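Local coordinates for serine-pyruvate aminotransferase (AgxT) (Sulfolobus solfataricus, PDB 3ZRP), which uses pyridoxal 5'-phosphate as cofactor and probably transfers amino groups between serine or alanine and 2-oxo acids such as pyruvate and glyoxylate, at residues E357-L360 against R361-E365. Residues are numbered along the deposited sequence; the frame is centred on the assembly and turned at random. Where two conformers were deposited one is given.
Sequences ERTL and RKLGE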
loop_
_atom_site.group_PDB
_atom_site.type_symbol
_atom_site.label_atom_id
_atom_site.label_comp_id
_atom_site.label_asym_id
_atom_site.label_seq_id
_atom_site.Cartn_x
_atom_site.Cartn_y
_atom_site.Cartn_z
ATOM N N GLU A 357 -0.571 22.947 -29.572
ATOM C CA GLU A 357 -0.721 23.622 -30.867
ATOM C C GLU A 357 -0.218 22.762 -32.031
ATOM O O GLU A 357 -0.974 22.496 -32.970
ATOM C CB GLU A 357 -0.069 25.007 -30.859
ATOM C CG GLU A 357 -0.371 25.821 -32.107
ATOM C CD GLU A 357 -0.151 27.308 -31.927
ATOM O OE1 GLU A 357 -0.271 27.830 -30.796
ATOM O OE2 GLU A 357 0.134 27.971 -32.945
ATOM N N ARG A 358 1.027 22.290 -31.955
ATOM C CA ARG A 358 1.588 21.536 -33.084
ATOM C C ARG A 358 1.006 20.132 -33.267
ATOM O O ARG A 358 0.990 19.591 -34.385
ATOM C CB ARG A 358 3.123 21.552 -33.098
ATOM C CG ARG A 358 3.819 21.110 -31.852
ATOM C CD ARG A 358 5.227 21.658 -31.883
ATOM N NE ARG A 358 6.148 20.851 -31.091
ATOM C CZ ARG A 358 6.746 21.255 -29.976
ATOM N NH1 ARG A 358 6.532 22.475 -29.506
ATOM N NH2 ARG A 358 7.574 20.434 -29.341
ATOM N N THR A 359 0.483 19.557 -32.190
ATOM C CA THR A 359 -0.164 18.262 -32.291
ATOM C C THR A 359 -1.548 18.395 -32.962
ATOM O O THR A 359 -1.899 17.600 -33.846
ATOM C CB THR A 359 -0.249 17.572 -30.917
ATOM O OG1 THR A 359 1.047 17.569 -30.314
ATOM C CG2 THR A 359 -0.744 16.141 -31.050
ATOM N N LEU A 360 -2.311 19.412 -32.560
ATOM C CA LEU A 360 -3.659 19.626 -33.103
ATOM C C LEU A 360 -3.627 20.075 -34.574
ATOM O O LEU A 360 -4.533 19.743 -35.349
ATOM C CB LEU A 360 -4.453 20.609 -32.235
ATOM C CG LEU A 360 -4.764 20.158 -30.806
ATOM C CD1 LEU A 360 -5.726 21.120 -30.106
ATOM C CD2 LEU A 360 -5.308 18.749 -30.783
ATOM N N ARG A 361 -2.581 20.824 -34.931
ATOM C CA ARG A 361 -2.324 21.244 -36.309
ATOM C C ARG A 361 -2.234 20.031 -37.237
ATOM O O ARG A 361 -2.901 19.984 -38.275
ATOM C CB ARG A 361 -1.022 22.050 -36.351
ATOM C CG ARG A 361 -0.683 22.744 -37.677
ATOM C CD ARG A 361 -0.065 24.124 -37.419
ATOM N NE ARG A 361 1.080 24.437 -38.283
ATOM C CZ ARG A 361 1.299 25.621 -38.852
ATOM N NH1 ARG A 361 0.443 26.627 -38.688
ATOM N NH2 ARG A 361 2.376 25.795 -39.606
ATOM N N LYS A 362 -1.419 19.048 -36.847
ATOM C CA LYS A 362 -1.200 17.851 -37.655
ATOM C C LYS A 362 -2.418 16.928 -37.697
ATOM O O LYS A 362 -2.489 16.017 -38.528
ATOM C CB LYS A 362 0.048 17.086 -37.186
ATOM C CG LYS A 362 -0.061 16.364 -35.848
ATOM C CD LYS A 362 1.306 15.911 -35.353
ATOM C CE LYS A 362 1.185 14.984 -34.152
ATOM N NZ LYS A 362 2.494 14.800 -33.461
ATOM N N LEU A 363 -3.379 17.166 -36.805
ATOM C CA LEU A 363 -4.551 16.290 -36.704
ATOM C C LEU A 363 -5.878 16.944 -37.129
ATOM O O LEU A 363 -6.936 16.312 -37.059
ATOM C CB LEU A 363 -4.650 15.683 -35.297
ATOM C CG LEU A 363 -3.569 14.669 -34.909
ATOM C CD1 LEU A 363 -3.417 14.586 -33.392
ATOM C CD2 LEU A 363 -3.865 13.285 -35.486
ATOM N N GLY A 364 -5.813 18.209 -37.546
ATOM C CA GLY A 364 -6.953 18.889 -38.155
ATOM C C GLY A 364 -8.014 19.396 -37.207
ATOM O O GLY A 364 -9.176 19.533 -37.591
ATOM N N GLU A 365 -7.623 19.682 -35.968
ATOM C CA GLU A 365 -8.529 20.320 -35.015
ATOM C C GLU A 365 -8.574 21.826 -35.291
ATOM O O GLU A 365 -7.524 22.475 -35.366
ATOM C CB GLU A 365 -8.100 20.027 -33.567
ATOM C CG GLU A 365 -8.994 20.652 -32.472
ATOM C CD GLU A 365 -10.361 19.974 -32.348
ATOM O OE1 GLU A 365 -10.527 18.837 -32.836
ATOM O OE2 GLU A 365 -11.273 20.585 -31.760
#
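Leu-360 and Glu-365 meet across a Schellman motif that closes the C-terminal end of helix 346-363, far from the cofactor. Gly-364 is the first residue to leave helical geometry, and its positive phi (79°) turns the backbone back over the last turn. Two bonds define the motif: Glu-365 N donates to Leu-360 O at 3.2 Å, tilted from the carbonyl plane, and Gly-364 N makes a weak bond to Arg-361 O (3.5 Å). Leu-363 N adds a further weak bond to Leu-360 O. One turn earlier, Arg-361 N still makes a regular helical bond to Glu-357 O (3.0 Å), whereas the bond from Lys-362 N to Arg-358 O is stretched and weak.

Alongside the bond from Glu-365 N to Leu-360 O runs the apolar contact of the motif. CB of Leu-360 lies 3.9 Å from CB of Glu-365, and the two leucine methyls reach the glutamate methylenes more loosely, CD1 near CG and CD2 near CB. Leu-360 continues onto Val-314 of helix 311-319 and onto Leu-287 and Leu-306. On another face of the helix, with CG2 anti to the backbone N, the Thr-359 methyl meets two neighbours: Thr-359 CG2 is 3.8 Å from Lys-362 CE and 3.9 Å from Leu-363 CD1.

The polar ends bond outward. Thr-359 OG1 hydrogen-bonds back to Val-355 O, and Lys-362 NZ to Gly-317 O. With CG anti to the backbone N and a bend at chi2 (72°), the buried Glu-365 carboxylate turns away from residues 357-360, its OE2 accepting from Lys-307 N and its OE1 from Val-308 N and Ala-309 N.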